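Local coordinates for protein OLD nuclease (Thermus scotoductus, PDB 6P74) that degrades linear or supercoiled double-stranded DNA from 5' to 3', nicks and linearizes circular DNA, and has a DNA-stimulated ATPase activity, at residues A[53-58]-A[92-97]; A[156-161]-A[261-266]; A[220-223]-A[229-232]; A[318-323]-A[337-342]. One frame throughout, in Å; residues are numbered along the deposited sequence.

Contact 1. Residues A[53-58]-A[92-97]; sequences RSFRIP and LTCKGE
The aromatic ring of F55 meets C94 face on, and this is the tight end of the contact. The CB of C94 sits above the middle of the ring, 3.7 Å from the ring centroid and only 11° off the normal, which makes a CH-pi contact. The sulfur follows it over the same ring: C94 SG lies 4.1 Å from the F55 centroid, a Cys sulfur-aromatic contact. With SG trans to the backbone N (chi1 180°), the thiol extends over the CG and CD1 side of the F55 ring. The side chains of L92 and F55 reach toward each other from opposite directions, and L92 CD2 meets F55 CZ obliquely at 3.8 Å. Residues 92-97 belong to strand 85-97 of an antiparallel sheet, bonded through its backbone to strands 70-76 and 100-109, while residues 53-58 form part of the connection that follows helix 34-45. F55 also packs against L43 of that helix and against I70 and V103 of the neighbouring strands, among buried apolar side chains. Away from the ring the contact loosens quickly: the nearest approach of I57 is CG1 to C94 SG, 4.8 Å, and K95 lies exposed. R53 and R56 turn from the core to the second subunit, where R56 packs on T35 of that subunit, part of its inferred ATP-binding loop.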
loop_
_atom_site.group_PDB
_atom_site.type_symbol
_atom_site.label_atom_id
_atom_site.label_comp_id
_atom_site.label_asym_id
_atom_site.label_seq_id
_atom_site.Cartn_x
_atom_site.Cartn_y
_atom_site.Cartn_z
ATOM N N ARG A 53 -12.563 -8.215 -3.250
ATOM C CA ARG A 53 -12.135 -7.190 -2.300
ATOM C C ARG A 53 -10.644 -7.236 -2.006
ATOM O O ARG A 53 -10.145 -6.354 -1.295
ATOM C CB ARG A 53 -12.884 -7.331 -0.972
ATOM C CG ARG A 53 -14.330 -6.877 -0.973
ATOM C CD ARG A 53 -14.997 -7.202 0.363
ATOM N NE ARG A 53 -14.632 -8.540 0.829
ATOM C CZ ARG A 53 -15.479 -9.393 1.402
ATOM N NH1 ARG A 53 -16.749 -9.055 1.578
ATOM N NH2 ARG A 53 -15.052 -10.590 1.788
ATOM N N SER A 54 -9.927 -8.244 -2.501
ATOM C CA SER A 54 -8.498 -8.333 -2.240
ATOM C C SER A 54 -7.670 -7.526 -3.230
ATOM O O SER A 54 -6.523 -7.181 -2.922
ATOM C CB SER A 54 -8.048 -9.796 -2.276
ATOM O OG SER A 54 -8.755 -10.581 -1.335
ATOM N N PHE A 55 -8.216 -7.224 -4.403
ATOM C CA PHE A 55 -7.473 -6.577 -5.471
ATOM C C PHE A 55 -7.862 -5.111 -5.598
ATOM O O PHE A 55 -8.979 -4.712 -5.259
ATOM C CB PHE A 55 -7.716 -7.285 -6.808
ATOM C CG PHE A 55 -7.107 -8.655 -6.894
ATOM C CD1 PHE A 55 -7.793 -9.767 -6.424
ATOM C CD2 PHE A 55 -5.854 -8.836 -7.460
ATOM C CE1 PHE A 55 -7.231 -11.041 -6.514
ATOM C CE2 PHE A 55 -5.285 -10.096 -7.552
ATOM C CZ PHE A 55 -5.972 -11.203 -7.079
ATOM N N ARG A 56 -6.921 -4.313 -6.090
ATOM C CA ARG A 56 -7.202 -2.976 -6.591
ATOM C C ARG A 56 -7.302 -3.054 -8.116
ATOM O O ARG A 56 -6.377 -3.541 -8.782
ATOM C CB ARG A 56 -6.116 -1.987 -6.143
ATOM C CG ARG A 56 -5.853 -1.984 -4.632
ATOM C CD ARG A 56 -4.884 -0.877 -4.202
ATOM N NE ARG A 56 -5.560 0.179 -3.439
ATOM C CZ ARG A 56 -4.944 1.203 -2.842
ATOM N NH1 ARG A 56 -3.621 1.323 -2.909
ATOM N NH2 ARG A 56 -5.654 2.110 -2.172
ATOM N N ILE A 57 -8.430 -2.616 -8.660
ATOM C CA ILE A 57 -8.683 -2.620 -10.100
ATOM C C ILE A 57 -8.765 -1.169 -10.558
ATOM O O ILE A 57 -9.690 -0.453 -10.152
ATOM C CB ILE A 57 -9.970 -3.376 -10.462
ATOM C CG1 ILE A 57 -9.860 -4.849 -10.081
ATOM C CG2 ILE A 57 -10.270 -3.244 -11.943
ATOM C CD1 ILE A 57 -10.040 -5.104 -8.611
ATOM N N PRO A 58 -7.858 -0.703 -11.437
ATOM C CA PRO A 58 -6.881 -1.530 -12.155
ATOM C C PRO A 58 -5.464 -1.572 -11.574
ATOM O O PRO A 58 -4.606 -2.234 -12.168
ATOM C CB PRO A 58 -6.851 -0.874 -13.538
ATOM C CG PRO A 58 -7.283 0.597 -13.289
ATOM C CD PRO A 58 -7.798 0.703 -11.876
ATOM N N LEU A 92 -4.823 -18.495 -7.831
ATOM C CA LEU A 92 -5.703 -17.350 -7.651
ATOM C C LEU A 92 -5.718 -16.560 -8.951
ATOM O O LEU A 92 -4.663 -16.128 -9.432
ATOM C CB LEU A 92 -5.250 -16.472 -6.483
ATOM C CG LEU A 92 -6.120 -15.245 -6.167
ATOM C CD1 LEU A 92 -7.503 -15.665 -5.756
ATOM C CD2 LEU A 92 -5.491 -14.386 -5.071
ATOM N N THR A 93 -6.901 -16.396 -9.529
ATOM C CA THR A 93 -7.055 -15.667 -10.776
ATOM C C THR A 93 -7.946 -14.461 -10.534
ATOM O O THR A 93 -8.935 -14.545 -9.802
ATOM C CB THR A 93 -7.659 -16.548 -11.884
ATOM O OG1 THR A 93 -6.896 -17.754 -12.027
ATOM C CG2 THR A 93 -7.653 -15.803 -13.205
ATOM N N CYS A 94 -7.588 -13.333 -11.140
ATOM C CA CYS A 94 -8.457 -12.162 -11.166
ATOM C C CYS A 94 -8.480 -11.626 -12.587
ATOM O O CYS A 94 -7.458 -11.143 -13.086
ATOM C CB CYS A 94 -7.990 -11.089 -10.189
ATOM S SG CYS A 94 -9.051 -9.624 -10.200
ATOM N N LYS A 95 -9.642 -11.702 -13.229
ATOM C CA LYS A 95 -9.787 -11.292 -14.618
ATOM C C LYS A 95 -11.178 -10.712 -14.802
ATOM O O LYS A 95 -11.929 -10.520 -13.842
ATOM C CB LYS A 95 -9.544 -12.473 -15.567
ATOM C CG LYS A 95 -10.560 -13.590 -15.420
ATOM C CD LYS A 95 -10.189 -14.795 -16.257
ATOM C CE LYS A 95 -11.022 -15.999 -15.863
ATOM N NZ LYS A 95 -10.700 -17.190 -16.697
ATOM N N GLY A 96 -11.528 -10.452 -16.048
ATOM C CA GLY A 96 -12.858 -9.983 -16.343
ATOM C C GLY A 96 -12.893 -9.380 -17.724
ATOM O O GLY A 96 -11.848 -9.056 -18.299
ATOM N N GLU A 97 -14.088 -9.259 -18.281
ATOM C CA GLU A 97 -14.291 -8.389 -19.421
ATOM C C GLU A 97 -15.108 -7.275 -18.790
ATOM O O GLU A 97 -15.983 -7.533 -17.961
ATOM C CB GLU A 97 -15.065 -9.053 -20.554
ATOM C CG GLU A 97 -14.348 -10.240 -21.140
ATOM C CD GLU A 97 -15.065 -10.795 -22.347
ATOM O OE1 GLU A 97 -16.096 -10.209 -22.753
ATOM O OE2 GLU A 97 -14.595 -11.818 -22.886
#

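Contact 2. Residues A[156-161]-A[261-266]; sequences LGRLLQ and EAFRQL
The ring of F263 has L159 on one face and the backbone of R158 at its edge. Over the face lies CD1 of L159, 4.1 Å from the ring centroid and 25° off the normal, displaced toward the rim, a CH-pi contact. At the edge, the carbonyl carbon of R158 is 4.0 Å from F263 CE1, and the same ring atom comes to 3.5 Å from L159 CA, so the phenyl lies against the backbone of helix 154-166. The guanidinium of R158 stands nearly perpendicular to the ring, planes 87° apart, and Q161 NE2 lies over one of its faces. A bend at chi2 takes the arginine chain past the phenyl, and its end is held by a salt bridge to E268 and a hydrogen bond to the carbonyl of K269. L159 CD1 also packs on A262 CB at 3.9 Å. The two helix segments run at 27° to one another with their axes 10.6 Å apart, bringing the start of the dimerization region against the last turns of helix 246-266 of the ATPase domain. I270 adjoins R158 and F263, helix 284-299 flanks E261, and I192 of the second subunit packs on L159.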
loop_
_atom_site.group_PDB
_atom_site.type_symbol
_atom_site.label_atom_id
_atom_site.label_comp_id
_atom_site.label_asym_id
_atom_site.label_seq_id
_atom_site.Cartn_x
_atom_site.Cartn_y
_atom_site.Cartn_z
ATOM N N LEU A 156 2.077 -13.405 17.741
ATOM C CA LEU A 156 1.984 -13.692 19.165
ATOM C C LEU A 156 0.883 -14.708 19.439
ATOM O O LEU A 156 1.048 -15.615 20.265
ATOM C CB LEU A 156 1.737 -12.397 19.933
ATOM C CG LEU A 156 1.832 -12.485 21.452
ATOM C CD1 LEU A 156 3.206 -13.021 21.900
ATOM C CD2 LEU A 156 1.581 -11.103 22.010
ATOM N N GLY A 157 -0.243 -14.586 18.727
ATOM C CA GLY A 157 -1.315 -15.561 18.868
ATOM C C GLY A 157 -0.848 -16.987 18.659
ATOM O O GLY A 157 -1.237 -17.894 19.399
ATOM N N ARG A 158 -0.006 -17.211 17.648
ATOM C CA ARG A 158 0.481 -18.569 17.446
ATOM C C ARG A 158 1.387 -18.992 18.598
ATOM O O ARG A 158 1.395 -20.170 18.976
ATOM C CB ARG A 158 1.178 -18.681 16.084
ATOM C CG ARG A 158 1.879 -20.005 15.811
ATOM C CD ARG A 158 0.922 -21.199 15.895
ATOM N NE ARG A 158 1.626 -22.488 15.842
ATOM C CZ ARG A 158 2.190 -23.096 16.893
ATOM N NH1 ARG A 158 2.153 -22.541 18.105
ATOM N NH2 ARG A 158 2.799 -24.267 16.736
ATOM N N LEU A 159 2.108 -18.043 19.204
ATOM C CA LEU A 159 2.961 -18.386 20.339
ATOM C C LEU A 159 2.141 -18.867 21.535
ATOM O O LEU A 159 2.520 -19.836 22.209
ATOM C CB LEU A 159 3.827 -17.187 20.735
ATOM C CG LEU A 159 4.815 -17.393 21.890
ATOM C CD1 LEU A 159 5.879 -18.429 21.554
ATOM C CD2 LEU A 159 5.480 -16.074 22.291
ATOM N N LEU A 160 1.018 -18.201 21.812
ATOM C CA LEU A 160 0.193 -18.498 22.980
ATOM C C LEU A 160 -0.777 -19.656 22.779
ATOM O O LEU A 160 -1.489 -20.001 23.722
ATOM C CB LEU A 160 -0.613 -17.259 23.388
ATOM C CG LEU A 160 0.199 -16.033 23.807
ATOM C CD1 LEU A 160 -0.706 -14.813 23.907
ATOM C CD2 LEU A 160 0.906 -16.297 25.127
ATOM N N GLN A 161 -0.834 -20.272 21.603
ATOM C CA GLN A 161 -1.918 -21.225 21.405
ATOM C C GLN A 161 -1.739 -22.470 22.282
ATOM O O GLN A 161 -2.742 -23.093 22.654
ATOM C CB GLN A 161 -2.065 -21.583 19.919
ATOM C CG GLN A 161 -1.206 -22.724 19.408
ATOM C CD GLN A 161 -1.528 -23.093 17.956
ATOM O OE1 GLN A 161 -2.292 -22.391 17.266
ATOM N NE2 GLN A 161 -0.947 -24.200 17.488
ATOM N N GLU A 261 12.680 -16.238 19.525
ATOM C CA GLU A 261 13.467 -17.027 20.459
ATOM C C GLU A 261 12.574 -17.870 21.361
ATOM O O GLU A 261 12.953 -18.991 21.723
ATOM C CB GLU A 261 14.386 -16.105 21.264
ATOM C CG GLU A 261 15.159 -16.767 22.413
ATOM C CD GLU A 261 16.130 -17.870 21.974
ATOM O OE1 GLU A 261 16.437 -17.944 20.770
ATOM O OE2 GLU A 261 16.576 -18.666 22.846
ATOM N N ALA A 262 11.383 -17.376 21.725
ATOM C CA ALA A 262 10.485 -18.228 22.500
ATOM C C ALA A 262 9.982 -19.404 21.657
ATOM O O ALA A 262 9.920 -20.539 22.143
ATOM C CB ALA A 262 9.321 -17.411 23.056
ATOM N N PHE A 263 9.647 -19.162 20.383
ATOM C CA PHE A 263 9.264 -20.254 19.487
ATOM C C PHE A 263 10.309 -21.357 19.473
ATOM O O PHE A 263 9.981 -22.543 19.562
ATOM C CB PHE A 263 9.065 -19.736 18.069
ATOM C CG PHE A 263 7.697 -19.183 17.803
ATOM C CD1 PHE A 263 6.567 -19.886 18.156
ATOM C CD2 PHE A 263 7.545 -17.961 17.169
ATOM C CE1 PHE A 263 5.312 -19.371 17.894
ATOM C CE2 PHE A 263 6.294 -17.444 16.918
ATOM C CZ PHE A 263 5.182 -18.145 17.279
ATOM N N ARG A 264 11.580 -20.983 19.328
ATOM C CA ARG A 264 12.622 -21.992 19.187
ATOM C C ARG A 264 12.740 -22.833 20.443
ATOM O O ARG A 264 12.969 -24.047 20.367
ATOM C CB ARG A 264 13.963 -21.339 18.856
ATOM C CG ARG A 264 14.981 -22.330 18.349
ATOM C CD ARG A 264 16.123 -22.436 19.304
ATOM N NE ARG A 264 16.828 -21.168 19.374
ATOM C CZ ARG A 264 17.646 -20.826 20.360
ATOM N NH1 ARG A 264 17.857 -21.661 21.377
ATOM N NH2 ARG A 264 18.252 -19.641 20.330
ATOM N N GLN A 265 12.595 -22.199 21.612
ATOM C CA GLN A 265 12.605 -22.938 22.867
ATOM C C GLN A 265 11.348 -23.775 23.046
ATOM O O GLN A 265 11.418 -24.853 23.643
ATOM C CB GLN A 265 12.758 -21.988 24.047
ATOM C CG GLN A 265 14.002 -21.145 23.974
ATOM C CD GLN A 265 14.365 -20.575 25.320
ATOM O OE1 GLN A 265 13.872 -21.040 26.353
ATOM N NE2 GLN A 265 15.219 -19.557 25.324
ATOM N N LEU A 266 10.193 -23.296 22.570
ATOM C CA LEU A 266 8.962 -24.071 22.712
ATOM C C LEU A 266 8.927 -25.255 21.759
ATOM O O LEU A 266 8.167 -26.202 21.989
ATOM C CB LEU A 266 7.731 -23.187 22.491
ATOM C CG LEU A 266 7.226 -22.383 23.699
ATOM C CD1 LEU A 266 6.848 -23.293 24.870
ATOM C CD2 LEU A 266 8.239 -21.316 24.151
#

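Contact 3. Residues A[220-223]-A[229-232]; sequences GFAD and NSLR
A222 and S230 bring the two backbones together, their CA atoms 5.4 Å apart, in a stretch without regular helix or strand and without a hydrogen bond from one segment to the other. The side chain that does the touching is that of S230, whose CB is directed at residues 220-223. Its hydroxyl oxygen lies against the alanine, with S230 OG 3.2 Å from A222 CA and 3.3 Å from A222 CB, so a polar atom rests here on carbon. The torsion accounts for this placing: chi1 of -5° nearly eclipses OG with the backbone N, outside the staggered positions, which sets the hydroxyl beside A222. A weak hydrogen bond with the carbonyl of P227, within the same loop, gives OG a polar partner. Close by, the carbonyl oxygen F221 O stands 3.6 Å from S230 CB. The loop connects strands 217-220 and 232-235 of the dimerization region, and these strands are completed by the other chain: G220 and R232 each pair in an antiparallel ladder with a strand of the second subunit, so that the sheet runs on across the interface. A222 O accepts a hydrogen bond from Q234 NE2 of that subunit, and F221 packs on L231 of the same neighbour. The phenyl of F221 leads away from S230, toward helix 170-184, where it meets the ring of Y177 with the planes at about 85°. At the exposed end, D223 bends back on its own chain, its OD1 accepting the amide hydrogen of A225 in the bond pattern of an Asx turn.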
loop_
_atom_site.group_PDB
_atom_site.type_symbol
_atom_site.label_atom_id
_atom_site.label_comp_id
_atom_site.label_asym_id
_atom_site.label_seq_id
_atom_site.Cartn_x
_atom_site.Cartn_y
_atom_site.Cartn_z
ATOM N N GLY A 220 -14.432 -2.408 26.050
ATOM C CA GLY A 220 -13.680 -3.443 26.730
ATOM C C GLY A 220 -12.280 -3.529 26.159
ATOM O O GLY A 220 -11.940 -2.849 25.186
ATOM N N PHE A 221 -11.458 -4.385 26.789
ATOM C CA PHE A 221 -10.139 -4.662 26.226
ATOM C C PHE A 221 -9.836 -6.151 26.130
ATOM O O PHE A 221 -8.662 -6.525 26.030
ATOM C CB PHE A 221 -9.016 -3.962 26.996
ATOM C CG PHE A 221 -9.351 -3.651 28.391
ATOM C CD1 PHE A 221 -9.337 -4.646 29.354
ATOM C CD2 PHE A 221 -9.673 -2.357 28.756
ATOM C CE1 PHE A 221 -9.656 -4.356 30.665
ATOM C CE2 PHE A 221 -9.998 -2.053 30.060
ATOM C CZ PHE A 221 -9.990 -3.056 31.019
ATOM N N ALA A 222 -10.853 -7.007 26.126
ATOM C CA ALA A 222 -10.578 -8.414 25.878
ATOM C C ALA A 222 -11.894 -9.148 25.715
ATOM O O ALA A 222 -12.922 -8.719 26.243
ATOM C CB ALA A 222 -9.719 -9.024 26.994
ATOM N N ASP A 223 -11.848 -10.257 24.978
ATOM C CA ASP A 223 -12.935 -11.226 25.042
ATOM C C ASP A 223 -12.691 -12.046 26.304
ATOM O O ASP A 223 -11.733 -12.830 26.355
ATOM C CB ASP A 223 -12.953 -12.120 23.800
ATOM C CG ASP A 223 -14.204 -13.000 23.716
ATOM O OD1 ASP A 223 -14.668 -13.515 24.759
ATOM O OD2 ASP A 223 -14.722 -13.176 22.591
ATOM N N ASN A 229 -6.415 -13.929 23.304
ATOM C CA ASN A 229 -6.545 -13.329 21.979
ATOM C C ASN A 229 -6.409 -11.815 21.987
ATOM O O ASN A 229 -6.394 -11.203 20.917
ATOM C CB ASN A 229 -7.890 -13.699 21.348
ATOM C CG ASN A 229 -7.763 -14.813 20.325
ATOM O OD1 ASN A 229 -6.801 -15.592 20.344
ATOM N ND2 ASN A 229 -8.740 -14.898 19.426
ATOM N N SER A 230 -6.321 -11.198 23.151
ATOM C CA SER A 230 -6.091 -9.767 23.264
ATOM C C SER A 230 -4.788 -9.452 23.986
ATOM O O SER A 230 -4.463 -8.271 24.175
ATOM C CB SER A 230 -7.270 -9.104 23.992
ATOM O OG SER A 230 -8.297 -10.050 24.255
ATOM N N LEU A 231 -4.040 -10.465 24.408
ATOM C CA LEU A 231 -2.773 -10.220 25.074
ATOM C C LEU A 231 -1.773 -9.624 24.085
ATOM O O LEU A 231 -1.715 -10.014 22.917
ATOM C CB LEU A 231 -2.237 -11.516 25.672
ATOM C CG LEU A 231 -1.800 -11.568 27.126
ATOM C CD1 LEU A 231 -2.833 -10.970 28.084
ATOM C CD2 LEU A 231 -1.543 -13.014 27.475
ATOM N N ARG A 232 -0.996 -8.658 24.556
ATOM C CA ARG A 232 0.045 -8.050 23.751
ATOM C C ARG A 232 1.305 -7.935 24.594
ATOM O O ARG A 232 1.270 -8.085 25.816
ATOM C CB ARG A 232 -0.404 -6.682 23.235
ATOM C CG ARG A 232 -1.328 -5.966 24.195
ATOM C CD ARG A 232 -1.664 -4.569 23.718
ATOM N NE ARG A 232 -2.053 -3.702 24.831
ATOM C CZ ARG A 232 -2.363 -2.415 24.700
ATOM N NH1 ARG A 232 -2.332 -1.841 23.503
ATOM N NH2 ARG A 232 -2.705 -1.699 25.764
#

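Contact 4. Residues A[318-323]-A[337-342]; sequences NRFEAL and SYVREE. With SO4 (sulfate ion), chain G.
Next to the place where Y338 passes L323, the backbone nitrogen of Y338 meets two oxygens of one sulfate ion: the hydrogen bonds from Y338 N to O3 and to O2 are both weak, each 3.4 Å long. The setting is the edge of the mixed sheet of the P-loop ATPase domain, at the base of the antiparallel pair of strands 323-328 and 334-337. The carbonyl oxygen L323 O comes to 3.3 Å from Y338 CB without bonding to it. The tyrosine ring leads off the other way, and the sulfate lies against it, O2 3.3 Å above the ring plane, over its centre. The ion probably came from the crystallisation liquor.

The buried half is apolar. V339 CG2 touches F320 CD1 at 3.8 Å, the two side chains crossing at a slant. V339 has its CG1 opposite the backbone N (chi1 -176°), which puts CG2 on the side of the phenyl. A type I turn from F320 to L323, closed by the bond from L323 N to F320 O of 3.2 Å, brings the loop into the sheet. Helix 409-422 of the Toprim region completes this core: V418 meets F320, A421 meets V339 and L422 meets L323, so the contact lies where ATPase and Toprim domains join. The carboxylate of E321 folds back over one face of the F320 ring, and its OE2 forms a salt bridge with R351. Beside the sulfate, R340 NE forms a salt bridge with E342 OE2, a hydrogen bond of 3.0 Å met from above the carboxylate plane, 77° out of it.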
loop_
_atom_site.group_PDB
_atom_site.type_symbol
_atom_site.label_atom_id
_atom_site.label_comp_id
_atom_site.label_asym_id
_atom_site.label_seq_id
_atom_site.Cartn_x
_atom_site.Cartn_y
_atom_site.Cartn_z
ATOM N N ASN A 318 27.297 -18.204 1.538
ATOM C CA ASN A 318 27.552 -19.619 1.773
ATOM C C ASN A 318 26.265 -20.420 1.773
ATOM O O ASN A 318 26.301 -21.643 1.627
ATOM C CB ASN A 318 28.308 -19.811 3.088
ATOM C CG ASN A 318 29.556 -18.936 3.164
ATOM O OD1 ASN A 318 30.635 -19.309 2.676
ATOM N ND2 ASN A 318 29.407 -17.746 3.755
ATOM N N ARG A 319 25.132 -19.760 1.899
ATOM C CA ARG A 319 23.850 -20.436 1.809
ATOM C C ARG A 319 23.402 -19.850 0.467
ATOM O O ARG A 319 22.862 -18.742 0.401
ATOM C CB ARG A 319 22.982 -20.002 2.995
ATOM C CG ARG A 319 21.908 -20.966 3.403
ATOM C CD ARG A 319 21.253 -20.482 4.691
ATOM N NE ARG A 319 21.922 -20.955 5.904
ATOM C CZ ARG A 319 21.473 -21.973 6.638
ATOM N NH1 ARG A 319 20.356 -22.610 6.283
ATOM N NH2 ARG A 319 22.126 -22.345 7.732
ATOM N N PHE A 320 23.641 -20.586 -0.619
ATOM C CA PHE A 320 23.447 -20.013 -1.947
ATOM C C PHE A 320 22.114 -20.627 -2.370
ATOM O O PHE A 320 21.420 -20.034 -3.202
ATOM C CB PHE A 320 24.531 -20.291 -3.002
ATOM C CG PHE A 320 24.936 -21.728 -3.089
ATOM C CD1 PHE A 320 24.136 -22.651 -3.745
ATOM C CD2 PHE A 320 26.142 -22.159 -2.538
ATOM C CE1 PHE A 320 24.515 -23.991 -3.831
ATOM C CE2 PHE A 320 26.532 -23.496 -2.613
ATOM C CZ PHE A 320 25.721 -24.412 -3.262
ATOM N N GLU A 321 21.719 -21.770 -1.797
ATOM C CA GLU A 321 20.421 -22.331 -2.156
ATOM C C GLU A 321 19.287 -21.384 -1.793
ATOM O O GLU A 321 18.246 -21.385 -2.458
ATOM C CB GLU A 321 20.198 -23.691 -1.476
ATOM C CG GLU A 321 21.233 -24.763 -1.839
ATOM C CD GLU A 321 22.483 -24.696 -0.968
ATOM O OE1 GLU A 321 22.708 -23.660 -0.299
ATOM O OE2 GLU A 321 23.242 -25.688 -0.949
ATOM N N ALA A 322 19.462 -20.578 -0.740
ATOM C CA ALA A 322 18.390 -19.692 -0.284
ATOM C C ALA A 322 18.174 -18.492 -1.201
ATOM O O ALA A 322 17.084 -17.907 -1.191
ATOM C CB ALA A 322 18.684 -19.192 1.123
ATOM N N LEU A 323 19.164 -18.152 -2.024
ATOM C CA LEU A 323 19.208 -16.863 -2.689
ATOM C C LEU A 323 18.265 -16.788 -3.873
ATOM O O LEU A 323 18.228 -17.693 -4.719
ATOM C CB LEU A 323 20.634 -16.566 -3.141
ATOM C CG LEU A 323 21.581 -16.285 -1.970
ATOM C CD1 LEU A 323 23.019 -16.101 -2.439
ATOM C CD2 LEU A 323 21.091 -15.084 -1.148
ATOM N N SER A 337 16.556 -14.604 -10.396
ATOM C CA SER A 337 17.713 -15.473 -10.562
ATOM C C SER A 337 17.968 -16.246 -9.281
ATOM O O SER A 337 17.690 -15.753 -8.185
ATOM C CB SER A 337 18.999 -14.673 -10.900
ATOM O OG SER A 337 18.732 -13.690 -11.872
ATOM N N TYR A 338 18.555 -17.432 -9.433
ATOM C CA TYR A 338 18.823 -18.371 -8.349
ATOM C C TYR A 338 19.672 -19.507 -8.902
ATOM O O TYR A 338 19.756 -19.705 -10.118
ATOM C CB TYR A 338 17.526 -18.920 -7.735
ATOM C CG TYR A 338 16.572 -19.525 -8.750
ATOM C CD1 TYR A 338 16.702 -20.854 -9.155
ATOM C CD2 TYR A 338 15.562 -18.772 -9.313
ATOM C CE1 TYR A 338 15.852 -21.416 -10.101
ATOM C CE2 TYR A 338 14.680 -19.332 -10.261
ATOM C CZ TYR A 338 14.829 -20.660 -10.646
ATOM O OH TYR A 338 13.975 -21.227 -11.586
ATOM N N VAL A 339 20.309 -20.247 -7.998
ATOM C CA VAL A 339 21.057 -21.425 -8.415
ATOM C C VAL A 339 20.066 -22.495 -8.865
ATOM O O VAL A 339 19.182 -22.902 -8.104
ATOM C CB VAL A 339 21.959 -21.936 -7.287
ATOM C CG1 VAL A 339 22.791 -23.079 -7.794
ATOM C CG2 VAL A 339 22.875 -20.820 -6.776
ATOM N N ARG A 340 20.198 -22.937 -10.114
ATOM C CA ARG A 340 19.356 -23.998 -10.649
ATOM C C ARG A 340 19.685 -25.333 -9.989
ATOM O O ARG A 340 20.807 -25.567 -9.537
ATOM C CB ARG A 340 19.530 -24.112 -12.165
ATOM C CG ARG A 340 19.126 -22.868 -12.946
ATOM C CD ARG A 340 19.224 -23.062 -14.467
ATOM N NE ARG A 340 18.304 -24.097 -14.958
ATOM C CZ ARG A 340 16.975 -23.970 -15.046
ATOM N NH1 ARG A 340 16.373 -22.841 -14.674
ATOM N NH2 ARG A 340 16.238 -24.984 -15.497
ATOM N N GLU A 341 18.680 -26.214 -9.939
ATOM C CA GLU A 341 18.851 -27.528 -9.319
ATOM C C GLU A 341 20.034 -28.291 -9.914
ATOM O O GLU A 341 20.914 -28.766 -9.188
ATOM C CB GLU A 341 17.554 -28.329 -9.469
ATOM C CG GLU A 341 16.625 -28.187 -8.277
ATOM C CD GLU A 341 17.167 -28.912 -7.066
ATOM O OE1 GLU A 341 17.799 -29.979 -7.271
ATOM O OE2 GLU A 341 16.976 -28.415 -5.929
ATOM N N GLU A 342 20.053 -28.443 -11.232
ATOM C CA GLU A 342 21.188 -29.018 -11.942
ATOM C C GLU A 342 22.529 -28.560 -11.371
ATOM O O GLU A 342 23.444 -29.366 -11.171
ATOM C CB GLU A 342 21.083 -28.629 -13.410
ATOM C CG GLU A 342 20.584 -27.203 -13.539
ATOM C CD GLU A 342 20.208 -26.805 -14.950
ATOM O OE1 GLU A 342 21.086 -26.277 -15.678
ATOM O OE2 GLU A 342 19.025 -27.014 -15.315
HETATM S S SO4 G . 18.131 -18.605 -13.251
HETATM O O1 SO4 G . 19.009 -19.302 -14.184
HETATM O O2 SO4 G . 17.861 -19.477 -12.114
HETATM O O3 SO4 G . 18.794 -17.391 -12.788
HETATM O O4 SO4 G . 16.873 -18.267 -13.911
#

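Overall arrangement
From the N terminus, contact 1 closes first, linking the connection after helix 34-45 to strand 85-97 within the N-terminal ATPase region. Contact 2 then spans nearly all of the inferred dimerization region, joining its first helix to the end of helix 246-266, where the chain has returned to the ATPase domain. Contact 3 is a short closure within that span, and the two meet directly: L156 CD2 packs at 3.6 Å from L231 O. Contact 4 follows in series and ties the edge of the nucleotide-binding sheet to the Toprim side. No loops cross. Contacts 1, 2 and 3 also reach the second subunit, whereas contact 4, about 43 Å from contact 3 between centres, does not.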